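Local coordinates for AAEL008620-PA odorant-binding protein (Aedes aegypti, PDB 5V13), which binds juvenile hormone in the mosquito hemolymph as a member of the odorant-binding protein family, at residues B[101-104]-B[105-109]; B[119-122]-B[123-126]; B[129-132]-B[133-137]; B[161-164]-B[165-169]; B[192-195]-B[196-200]. All coordinates share one frame; numbering follows the deposited sequence.

Interaction 1 of 5, residues B[101-104]-B[105-109]; sequences QLQA and LKNNA
Q103 reaches forward along helix 99-113 and divides its amide between N107 and K106 of the following turn. Its CG stands opposite the backbone N (chi1 -173°), and a bend at chi2 then lays the chain along the helix surface. NE2 donates to N107 OD1 at 2.8 Å. That bond is short but poorly aligned: the N-H...O angle is only 130°, and the two amide planes are 60° apart. The other end of the amide is engaged through water, which donates to Q103 OE1 at 2.6 Å and accepts from K106 NZ at 3.1 Å. Extended beyond CG, the lysine crosses the glutamine at about a right angle, and its CD passes 3.9 Å from Q103 OE1. L102 CG meets the chain further out, 4.3 Å from K106 CE, while NZ has a long, weak ion pair with E92. A104 works mainly through its backbone: its O accepts from N108 N at 2.9 Å, one of four successive i to i+4 bonds that identify a regular alpha-helix, the others running from L105 to Q101, from K106 to L102 and from N107 to Q103. The side chain of N108 leans past A104 O, yet its ND2 is bonded to H136 NE2. These polar groups lie on the surface side of the helix, whereas its apolar groups meet the neighbours. L102 and L105 touch A91 of helix 84-94, L105 and A109 lie on F132 of helix 122-135, and L105 also packs on T139 and M143 of helix 137-143.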
# COMPACT_ATOMS: atom_id res chain seq x y z
N GLN B 101 -17.26 -10.94 -22.18
CA GLN B 101 -16.03 -10.58 -22.88
C GLN B 101 -14.84 -11.42 -22.43
O GLN B 101 -13.94 -11.70 -23.23
CB GLN B 101 -15.72 -9.09 -22.69
CG GLN B 101 -16.59 -8.18 -23.54
CD GLN B 101 -16.71 -8.67 -24.98
OE1 GLN B 101 -15.73 -8.68 -25.73
NE2 GLN B 101 -17.92 -9.08 -25.36
N LEU B 102 -14.83 -11.84 -21.16
CA LEU B 102 -13.78 -12.75 -20.71
C LEU B 102 -13.86 -14.08 -21.47
O LEU B 102 -12.84 -14.59 -21.95
CB LEU B 102 -13.90 -12.98 -19.21
CG LEU B 102 -12.93 -13.98 -18.58
CD1 LEU B 102 -11.48 -13.56 -18.86
CD2 LEU B 102 -13.20 -14.09 -17.08
N GLN B 103 -15.07 -14.63 -21.59
CA GLN B 103 -15.22 -15.90 -22.30
C GLN B 103 -14.90 -15.76 -23.78
O GLN B 103 -14.35 -16.68 -24.40
CB GLN B 103 -16.64 -16.45 -22.11
CG GLN B 103 -16.84 -17.85 -22.67
CD GLN B 103 -15.91 -18.87 -22.05
OE1 GLN B 103 -15.63 -18.83 -20.85
NE2 GLN B 103 -15.41 -19.78 -22.87
N ALA B 104 -15.24 -14.61 -24.37
CA ALA B 104 -14.90 -14.39 -25.78
C ALA B 104 -13.39 -14.41 -25.99
O ALA B 104 -12.89 -15.03 -26.93
CB ALA B 104 -15.50 -13.07 -26.27
N LEU B 105 -12.64 -13.73 -25.11
CA LEU B 105 -11.19 -13.78 -25.22
C LEU B 105 -10.67 -15.21 -25.08
O LEU B 105 -9.84 -15.65 -25.88
CB LEU B 105 -10.56 -12.85 -24.18
CG LEU B 105 -9.04 -12.64 -24.27
CD1 LEU B 105 -8.63 -11.23 -23.87
CD2 LEU B 105 -8.30 -13.66 -23.42
N LYS B 106 -11.19 -15.96 -24.11
CA LYS B 106 -10.80 -17.36 -23.98
C LYS B 106 -11.04 -18.16 -25.26
O LYS B 106 -10.20 -18.97 -25.65
CB LYS B 106 -11.54 -18.00 -22.81
CG LYS B 106 -11.02 -17.62 -21.45
CD LYS B 106 -11.75 -18.41 -20.39
CE LYS B 106 -11.39 -17.93 -19.00
NZ LYS B 106 -12.40 -18.45 -18.02
N ASN B 107 -12.19 -17.95 -25.91
CA ASN B 107 -12.49 -18.71 -27.12
C ASN B 107 -11.63 -18.27 -28.31
O ASN B 107 -11.32 -19.09 -29.18
CB ASN B 107 -13.97 -18.57 -27.49
CG ASN B 107 -14.89 -19.13 -26.42
OD1 ASN B 107 -14.47 -19.87 -25.54
ND2 ASN B 107 -16.17 -18.79 -26.50
N ASN B 108 -11.25 -17.00 -28.36
CA ASN B 108 -10.60 -16.45 -29.55
C ASN B 108 -9.07 -16.49 -29.51
O ASN B 108 -8.44 -16.42 -30.57
CB ASN B 108 -11.03 -15.00 -29.76
CG ASN B 108 -12.41 -14.87 -30.36
OD1 ASN B 108 -12.85 -15.71 -31.15
ND2 ASN B 108 -13.10 -13.79 -30.01
N ALA B 109 -8.47 -16.59 -28.32
CA ALA B 109 -7.03 -16.42 -28.19
C ALA B 109 -6.26 -17.42 -29.05
O ALA B 109 -5.41 -17.02 -29.86
CB ALA B 109 -6.61 -16.55 -26.72
O HOH W 1 -15.01 -17.12 -18.98

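Interaction 2 of 5, residues B[119-122]-B[123-126]; sequences DNSC and ESVF
D119 CG (chi1 56°) and S121 OG (chi1 77°) each sit between their own backbone N and carbonyl carbon, which turns both groups toward S124 in the first turn of helix 122-135. The result is a helix N-cap joined to an Asx turn. S121 occupies the N-cap position and its OG accepts from S124 N at 3.1 Å, with an N-H...O angle of 161°. D119 OD1 accepts from S121 N, two residues on, at 3.0 Å, which defines the Asx turn. The same carboxylate oxygen receives both hydroxyls as well: S121 OG at 2.9 Å and S124 OG at 2.8 Å. Three donors therefore grip OD1. Both hydroxyls come in on its syn side and the backbone N-H on its anti side, each tilted out of the carboxylate plane. S121 OG in turn links the two motifs, giving to the aspartate and taking from the helix. A negative carboxylate placed before the first turn would be expected to interact favourably with the helix dipole. Regular helical bonds then begin, from V125 N to S121 O and from F126 N to C122 O. The mainly helical, disulfide-linked fold of the odorant-binding family is evident here too, since C122 is bonded to C63 of helix 59-71. N120 ties the approach to the helix to other parts of the chain through Y75, P77 and the amine of K66. On the residue after S124, the CG2 methyl of V125 comes within 3.4 Å of S121 O.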
# COMPACT_ATOMS: atom_id res chain seq x y z
N ASP B 119 9.31 -15.28 -39.77
CA ASP B 119 10.43 -14.54 -39.20
C ASP B 119 9.93 -13.75 -37.99
O ASP B 119 8.73 -13.67 -37.73
CB ASP B 119 11.06 -13.59 -40.23
CG ASP B 119 10.04 -12.63 -40.83
OD1 ASP B 119 9.42 -11.85 -40.06
OD2 ASP B 119 9.86 -12.65 -42.06
N ASN B 120 10.87 -13.15 -37.26
CA ASN B 120 10.58 -12.34 -36.08
C ASN B 120 10.56 -10.83 -36.37
O ASN B 120 10.71 -10.03 -35.44
CB ASN B 120 11.60 -12.61 -34.97
CG ASN B 120 11.34 -13.92 -34.25
OD1 ASN B 120 10.20 -14.31 -34.05
ND2 ASN B 120 12.41 -14.61 -33.85
N SER B 121 10.34 -10.43 -37.62
CA SER B 121 10.33 -9.01 -37.95
C SER B 121 9.18 -8.29 -37.25
O SER B 121 8.17 -8.90 -36.88
CB SER B 121 10.23 -8.81 -39.47
OG SER B 121 8.92 -9.01 -39.97
N CYS B 122 9.36 -6.98 -37.04
CA CYS B 122 8.30 -6.19 -36.40
C CYS B 122 7.00 -6.30 -37.19
O CYS B 122 5.91 -6.35 -36.61
CB CYS B 122 8.71 -4.72 -36.30
SG CYS B 122 10.26 -4.34 -35.43
N GLU B 123 7.10 -6.33 -38.53
CA GLU B 123 5.90 -6.42 -39.35
C GLU B 123 5.18 -7.75 -39.13
O GLU B 123 3.94 -7.77 -39.01
CB GLU B 123 6.25 -6.25 -40.83
CG GLU B 123 5.03 -6.29 -41.75
CD GLU B 123 5.39 -6.24 -43.23
OE1 GLU B 123 6.60 -6.20 -43.56
OE2 GLU B 123 4.46 -6.26 -44.06
N SER B 124 5.91 -8.86 -39.10
CA SER B 124 5.25 -10.16 -38.94
C SER B 124 4.57 -10.28 -37.58
O SER B 124 3.46 -10.81 -37.48
CB SER B 124 6.24 -11.30 -39.14
OG SER B 124 6.73 -11.33 -40.47
N VAL B 125 5.23 -9.79 -36.53
CA VAL B 125 4.66 -9.92 -35.19
C VAL B 125 3.43 -9.02 -35.05
O VAL B 125 2.37 -9.45 -34.58
CB VAL B 125 5.73 -9.61 -34.12
CG1 VAL B 125 5.13 -9.58 -32.74
CG2 VAL B 125 6.88 -10.62 -34.19
N PHE B 126 3.54 -7.75 -35.49
CA PHE B 126 2.41 -6.83 -35.44
C PHE B 126 1.22 -7.36 -36.24
O PHE B 126 0.09 -7.37 -35.76
CB PHE B 126 2.85 -5.45 -35.95
CG PHE B 126 1.77 -4.41 -35.98
CD1 PHE B 126 0.97 -4.26 -37.11
CD2 PHE B 126 1.60 -3.54 -34.91
CE1 PHE B 126 -0.01 -3.28 -37.14
CE2 PHE B 126 0.62 -2.56 -34.94
CZ PHE B 126 -0.18 -2.42 -36.05

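Interaction 3 of 5, residues B[129-132]-B[133-137]; sequences YATF and YATHH. With JH3 (methyl (2E,6E)-9-[(2R)-3,3-dimethyloxiran-2-yl]-3,7-dimethylnona-2,6-dienoate), chain E.
Y129 and Y133, one turn apart on helix 122-135, are joined by aromatic and CH-pi contact. In both, CG stands opposite the backbone N (chi1 -168° and -172°), which sends the two rings out from the same face of the helix. They meet obliquely, with centroids 5.2 Å apart and planes at 33°; Y129 CE2 and Y133 CD1 approach to 3.4 Å. Y133 CB lies over one face of the Y129 ring, 4.0 Å from its centroid, a CH-pi contact displaced toward the rim. F132 and H136 form a second oblique pair, their side chains crossing at about a right angle, with F132 CE1 3.7 Å from H136 CD2.

Among the hydrogen bonds, the i to i+4 backbone series continues to H136, where the chain leaves helical geometry before helix 137-143 begins. T131 O takes two donors from T135: the backbone N at 3.0 Å and OG1 at 2.8 Å, which reach it from opposite faces of the carbonyl plane. The threonine hydroxyl is thus folded back onto its own helix.

Ligand contact completes the set. Y129 OH donates to the epoxide oxygen O3 of the bound juvenile hormone at 2.8 Å, while the oxygen lies near the plane of the phenol ring at its edge. Y133 CE1 approaches the same oxygen to 3.7 Å, but Y133 OH is hydrogen-bonded to W53 O. An epoxide oxygen can only accept, so the phenol of Y129 matches the one polar group at this end of the hormone, and the Y133 ring packs against that phenol from the following turn.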
# COMPACT_ATOMS: atom_id res chain seq x y z
N TYR B 129 -0.64 -10.17 -34.54
CA TYR B 129 -1.40 -9.72 -33.37
C TYR B 129 -2.68 -8.98 -33.75
O TYR B 129 -3.59 -8.85 -32.91
CB TYR B 129 -0.49 -8.82 -32.54
CG TYR B 129 -0.93 -8.45 -31.14
CD1 TYR B 129 -1.34 -9.42 -30.23
CD2 TYR B 129 -0.86 -7.14 -30.71
CE1 TYR B 129 -1.71 -9.07 -28.92
CE2 TYR B 129 -1.23 -6.78 -29.44
CZ TYR B 129 -1.65 -7.74 -28.55
OH TYR B 129 -1.99 -7.38 -27.27
N ALA B 130 -2.78 -8.48 -34.99
CA ALA B 130 -3.71 -7.39 -35.29
C ALA B 130 -5.17 -7.78 -35.05
O ALA B 130 -5.91 -7.01 -34.42
CB ALA B 130 -3.51 -6.93 -36.74
N THR B 131 -5.60 -8.95 -35.53
CA THR B 131 -7.01 -9.32 -35.42
C THR B 131 -7.43 -9.49 -33.96
O THR B 131 -8.47 -8.96 -33.53
CB THR B 131 -7.30 -10.61 -36.20
OG1 THR B 131 -7.09 -10.40 -37.61
CG2 THR B 131 -8.74 -11.06 -36.00
N PHE B 132 -6.63 -10.21 -33.19
CA PHE B 132 -6.91 -10.39 -31.76
C PHE B 132 -6.95 -9.05 -31.04
O PHE B 132 -7.81 -8.80 -30.20
CB PHE B 132 -5.85 -11.30 -31.15
CG PHE B 132 -6.03 -11.56 -29.68
CD1 PHE B 132 -6.98 -12.47 -29.24
CD2 PHE B 132 -5.20 -10.95 -28.74
CE1 PHE B 132 -7.14 -12.72 -27.88
CE2 PHE B 132 -5.35 -11.19 -27.38
CZ PHE B 132 -6.32 -12.09 -26.94
N TYR B 133 -5.99 -8.18 -31.35
CA TYR B 133 -5.93 -6.90 -30.66
C TYR B 133 -7.14 -6.04 -30.99
O TYR B 133 -7.66 -5.34 -30.11
CB TYR B 133 -4.63 -6.18 -31.02
CG TYR B 133 -4.39 -4.94 -30.20
CD1 TYR B 133 -4.04 -5.03 -28.86
CD2 TYR B 133 -4.50 -3.68 -30.78
CE1 TYR B 133 -3.82 -3.90 -28.11
CE2 TYR B 133 -4.29 -2.54 -30.03
CZ TYR B 133 -3.94 -2.66 -28.70
OH TYR B 133 -3.71 -1.52 -27.96
N ALA B 134 -7.60 -6.07 -32.24
CA ALA B 134 -8.76 -5.26 -32.61
C ALA B 134 -10.03 -5.80 -31.97
O ALA B 134 -10.88 -5.02 -31.52
CB ALA B 134 -8.91 -5.21 -34.14
N THR B 135 -10.14 -7.12 -31.88
CA THR B 135 -11.36 -7.76 -31.39
C THR B 135 -11.49 -7.66 -29.88
O THR B 135 -12.62 -7.64 -29.37
CB THR B 135 -11.38 -9.22 -31.85
OG1 THR B 135 -11.21 -9.28 -33.27
CG2 THR B 135 -12.70 -9.90 -31.48
N HIS B 136 -10.37 -7.59 -29.14
CA HIS B 136 -10.39 -7.60 -27.68
C HIS B 136 -9.65 -6.40 -27.09
O HIS B 136 -9.12 -6.48 -25.99
CB HIS B 136 -9.82 -8.91 -27.15
CG HIS B 136 -10.61 -10.10 -27.58
ND1 HIS B 136 -11.85 -10.40 -27.06
CD2 HIS B 136 -10.37 -11.03 -28.54
CE1 HIS B 136 -12.32 -11.48 -27.65
NE2 HIS B 136 -11.45 -11.88 -28.55
N HIS B 137 -9.64 -5.29 -27.83
CA HIS B 137 -8.87 -4.10 -27.47
C HIS B 137 -9.08 -3.68 -26.02
O HIS B 137 -8.13 -3.59 -25.24
CB HIS B 137 -9.24 -2.97 -28.44
CG HIS B 137 -8.47 -1.71 -28.23
ND1 HIS B 137 -8.90 -0.70 -27.39
CD2 HIS B 137 -7.30 -1.28 -28.76
CE1 HIS B 137 -8.03 0.28 -27.41
NE2 HIS B 137 -7.05 -0.04 -28.23
C1 JH3 E . 2.50 3.83 -21.19
O2 JH3 E . 1.56 4.07 -20.46
O1 JH3 E . 3.78 4.40 -20.86
CM JH3 E . 3.89 5.17 -19.65
C2 JH3 E . 2.43 2.96 -22.38
C3 JH3 E . 1.36 2.34 -22.87
C3' JH3 E . -0.02 2.45 -22.28
C4 JH3 E . 1.57 1.48 -24.09
C5 JH3 E . 0.80 0.18 -23.93
C6 JH3 E . 1.35 -0.85 -24.89
C7 JH3 E . 0.81 -1.09 -26.10
C7' JH3 E . -0.38 -0.31 -26.58
C8 JH3 E . 1.45 -2.16 -26.97
C9 JH3 E . 0.49 -3.34 -27.24
CA JH3 E . -0.13 -3.89 -25.96
O3 JH3 E . -0.90 -5.10 -26.18
CB JH3 E . 0.37 -5.27 -25.53
CB' JH3 E . 0.36 -5.46 -24.01
CC JH3 E . 1.38 -6.02 -26.38

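Interaction 4 of 5, residues B[161-164]-B[165-169]; sequences GVKQ and IGQMF
K163 and F169 cross at about a right angle, the lysine chain passing over one face of the phenylalanine ring. The touching atom is CD, 3.6 Å from the ring centroid and 15° off the normal, so this is a CH-pi contact. NZ lies much farther from the ring and adds at most a weak cation-pi attraction. Bends at chi3 (78°) and chi4 carry the amine away from F169 and back to the backbone, where NZ donates to Q167 O at 3.0 Å, in that carbonyl's plane, and to Q164 O at 3.2 Å, from above the Q164 carbonyl plane. T265 O also receives NZ, so this buried, probably charged amine is met by three backbone oxygens.

Between those carbonyls the chain makes a type II beta turn from Q164 to Q167, closed by Q167 N to Q164 O at 3.1 Å. G166 holds its third position with phi at 82°, a left-handed backbone conformation in which a side chain would crowd I165 O. Q167 N and K163 NZ reach Q164 O from opposite faces of its plane.

The Q167 side chain, extended beyond CG, runs past K163 in the opposite direction. Its OE1 accepts from Q164 N at 3.1 Å in a nearly straight bond, and a water donates to this OE1 and to V162 O; NE2 is hydrogen-bonded to D171 OD2. Q164 crosses Q167 obliquely, its NE2 bonded to G159 O. A second water links Q164 OE1 with I165 N. Q164 and Q167 also pack on N160 of the second subunit, and I165 makes backbone hydrogen bonds to that subunit.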
# COMPACT_ATOMS: atom_id res chain seq x y z
N GLY B 161 3.85 -8.37 -2.30
CA GLY B 161 4.37 -9.26 -3.33
C GLY B 161 4.81 -8.58 -4.61
O GLY B 161 5.37 -9.25 -5.48
N VAL B 162 4.55 -7.28 -4.77
CA VAL B 162 4.97 -6.54 -5.95
C VAL B 162 5.64 -5.26 -5.49
O VAL B 162 5.27 -4.69 -4.46
CB VAL B 162 3.78 -6.21 -6.90
CG1 VAL B 162 2.85 -5.19 -6.27
CG2 VAL B 162 4.27 -5.72 -8.24
N LYS B 163 6.66 -4.82 -6.23
CA LYS B 163 7.27 -3.53 -5.92
C LYS B 163 6.27 -2.42 -6.21
O LYS B 163 5.71 -2.34 -7.31
CB LYS B 163 8.55 -3.32 -6.73
CG LYS B 163 9.32 -2.04 -6.37
CD LYS B 163 10.36 -1.70 -7.45
CE LYS B 163 9.70 -1.06 -8.68
NZ LYS B 163 9.22 0.31 -8.38
N GLN B 164 6.04 -1.55 -5.22
CA GLN B 164 5.05 -0.50 -5.39
C GLN B 164 5.66 0.67 -6.15
O GLN B 164 6.88 0.82 -6.26
CB GLN B 164 4.51 -0.04 -4.04
CG GLN B 164 3.87 -1.16 -3.20
CD GLN B 164 2.45 -1.49 -3.63
OE1 GLN B 164 1.65 -0.60 -3.95
NE2 GLN B 164 2.11 -2.80 -3.64
N ILE B 165 4.78 1.52 -6.68
CA ILE B 165 5.23 2.78 -7.27
C ILE B 165 5.96 3.56 -6.19
O ILE B 165 5.48 3.65 -5.05
CB ILE B 165 4.03 3.57 -7.83
CG1 ILE B 165 3.47 2.90 -9.09
CG2 ILE B 165 4.41 5.04 -8.12
CD1 ILE B 165 2.03 3.37 -9.43
N GLY B 166 7.13 4.10 -6.53
CA GLY B 166 7.91 4.86 -5.56
C GLY B 166 8.77 4.03 -4.62
O GLY B 166 9.58 4.61 -3.88
N GLN B 167 8.61 2.71 -4.60
CA GLN B 167 9.46 1.83 -3.79
C GLN B 167 10.68 1.39 -4.59
O GLN B 167 10.57 1.07 -5.78
CB GLN B 167 8.68 0.58 -3.35
CG GLN B 167 9.48 -0.33 -2.39
CD GLN B 167 8.68 -1.56 -1.96
OE1 GLN B 167 7.71 -1.93 -2.62
NE2 GLN B 167 9.09 -2.20 -0.87
N MET B 168 11.85 1.38 -3.94
CA MET B 168 13.06 0.92 -4.61
C MET B 168 13.17 -0.59 -4.52
O MET B 168 12.66 -1.21 -3.58
CB MET B 168 14.31 1.56 -4.01
CG MET B 168 14.33 3.07 -4.13
SD MET B 168 15.82 3.82 -3.42
CE MET B 168 15.25 5.47 -3.04
N PHE B 169 13.88 -1.18 -5.48
CA PHE B 169 13.93 -2.63 -5.55
C PHE B 169 14.73 -3.24 -4.41
O PHE B 169 14.38 -4.33 -3.93
CB PHE B 169 14.49 -3.10 -6.91
CG PHE B 169 13.46 -3.83 -7.73
CD1 PHE B 169 12.82 -4.95 -7.20
CD2 PHE B 169 13.08 -3.38 -8.98
CE1 PHE B 169 11.84 -5.62 -7.92
CE2 PHE B 169 12.10 -4.04 -9.70
CZ PHE B 169 11.48 -5.16 -9.17
O HOH W 2 5.87 -3.72 -2.07
O HOH W 3 2.02 1.53 -5.91

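Interaction 5 of 5, residues B[192-195]-B[196-200]; sequences FLDC and VFRGF
R198 leans back over D194, one helical turn earlier, and meets it with each atom from CB to NE. CB and CG both pass 3.3 Å from D194 O, the oxygen that accepts from R198 N. CD comes next, 3.5 Å from D194 OD2. Since the chain is extended from CG, it delivers NE to the carboxylate: the bond to D194 OD1 measures 3.1 Å with an N-H...O angle of 163°, and a weak second one goes to OD2. OD1 is met on its syn side and lies near the guanidinium plane, at the NE edge, while the carboxylate and guanidinium planes are 64° apart. This is an i to i+4 salt bridge along helix 190-199. Beyond CZ, NH1 turns to another partner, E205 O.

A second i to i+4 pair on the same helix is apolar: V196 CG2 sits over one face of the F192 ring, 3.9 Å from its centroid, in a CH-pi contact. Both residues also touch C173 of helix 169-177, and C195 joins that helix covalently through its disulfide to C173. On F197, the ring packs against L242 and Y243 of helix 239-247.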
# COMPACT_ATOMS: atom_id res chain seq x y z
N PHE B 192 18.12 -13.09 -1.83
CA PHE B 192 18.11 -11.63 -1.93
C PHE B 192 18.79 -11.17 -3.21
O PHE B 192 18.24 -10.34 -3.95
CB PHE B 192 18.77 -11.01 -0.70
CG PHE B 192 19.13 -9.56 -0.87
CD1 PHE B 192 18.16 -8.57 -0.78
CD2 PHE B 192 20.45 -9.18 -1.08
CE1 PHE B 192 18.50 -7.23 -0.92
CE2 PHE B 192 20.79 -7.84 -1.22
CZ PHE B 192 19.81 -6.86 -1.15
N LEU B 193 19.98 -11.70 -3.49
CA LEU B 193 20.69 -11.35 -4.73
C LEU B 193 19.84 -11.64 -5.95
O LEU B 193 19.76 -10.82 -6.88
CB LEU B 193 22.03 -12.09 -4.81
CG LEU B 193 23.03 -11.72 -3.71
CD1 LEU B 193 24.23 -12.67 -3.71
CD2 LEU B 193 23.48 -10.26 -3.86
N ASP B 194 19.20 -12.81 -5.99
CA ASP B 194 18.37 -13.17 -7.13
C ASP B 194 17.23 -12.17 -7.31
O ASP B 194 16.95 -11.73 -8.43
CB ASP B 194 17.83 -14.59 -6.95
CG ASP B 194 17.14 -15.11 -8.20
OD1 ASP B 194 17.82 -15.25 -9.24
OD2 ASP B 194 15.93 -15.38 -8.14
N CYS B 195 16.58 -11.78 -6.20
CA CYS B 195 15.50 -10.80 -6.27
C CYS B 195 15.99 -9.48 -6.85
O CYS B 195 15.35 -8.89 -7.72
CB CYS B 195 14.90 -10.59 -4.88
SG CYS B 195 13.58 -9.31 -4.78
N VAL B 196 17.14 -8.99 -6.37
CA VAL B 196 17.64 -7.69 -6.81
C VAL B 196 18.04 -7.74 -8.28
O VAL B 196 17.65 -6.88 -9.07
CB VAL B 196 18.83 -7.24 -5.94
CG1 VAL B 196 19.45 -5.96 -6.53
CG2 VAL B 196 18.39 -6.97 -4.51
N PHE B 197 18.82 -8.75 -8.66
CA PHE B 197 19.32 -8.84 -10.03
C PHE B 197 18.18 -9.02 -11.03
O PHE B 197 18.23 -8.48 -12.14
CB PHE B 197 20.32 -9.98 -10.15
CG PHE B 197 21.65 -9.70 -9.48
CD1 PHE B 197 21.99 -8.41 -9.07
CD2 PHE B 197 22.55 -10.72 -9.26
CE1 PHE B 197 23.22 -8.15 -8.47
CE2 PHE B 197 23.78 -10.47 -8.65
CZ PHE B 197 24.11 -9.19 -8.25
N ARG B 198 17.14 -9.78 -10.66
CA ARG B 198 16.00 -9.91 -11.55
C ARG B 198 15.18 -8.62 -11.62
O ARG B 198 14.62 -8.31 -12.68
CB ARG B 198 15.10 -11.07 -11.13
CG ARG B 198 15.73 -12.42 -11.40
CD ARG B 198 14.84 -13.59 -10.98
NE ARG B 198 15.50 -14.86 -11.26
CZ ARG B 198 15.25 -15.62 -12.32
NH1 ARG B 198 14.31 -15.25 -13.20
NH2 ARG B 198 15.90 -16.76 -12.49
N GLY B 199 15.10 -7.87 -10.52
CA GLY B 199 14.45 -6.57 -10.57
C GLY B 199 15.21 -5.58 -11.45
O GLY B 199 14.60 -4.78 -12.17
N PHE B 200 16.55 -5.61 -11.38
CA PHE B 200 17.39 -4.79 -12.24
C PHE B 200 17.43 -5.30 -13.68
O PHE B 200 17.97 -4.61 -14.56
CB PHE B 200 18.84 -4.74 -11.70
CG PHE B 200 19.02 -3.93 -10.42
CD1 PHE B 200 17.94 -3.33 -9.78
CD2 PHE B 200 20.30 -3.76 -9.87
CE1 PHE B 200 18.11 -2.58 -8.60
CE2 PHE B 200 20.49 -3.02 -8.69
CZ PHE B 200 19.40 -2.42 -8.05

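Overall arrangement
The five contacts run in series along the chain. Interactions 1 to 3 belong to the part that encloses the hormone. Interaction 2 opens helix 122-135 and interaction 3 closes it, centres 16 Å apart; interaction 1, on helix 99-113, packs against interaction 3, centres 11 Å apart. The two tyrosines that meet the epoxide therefore lie on a helix capped at interaction 2 and packed against helix 99-113 at interaction 1. Interaction 4, in the loop before helix 169-177, and interaction 5, on helix 190-199, form a separate pair, 13 Å between centres, where F169 touches G199 and F200. Their centres lie 31 to 35 Å from the first three, and interaction 4 borders the second subunit.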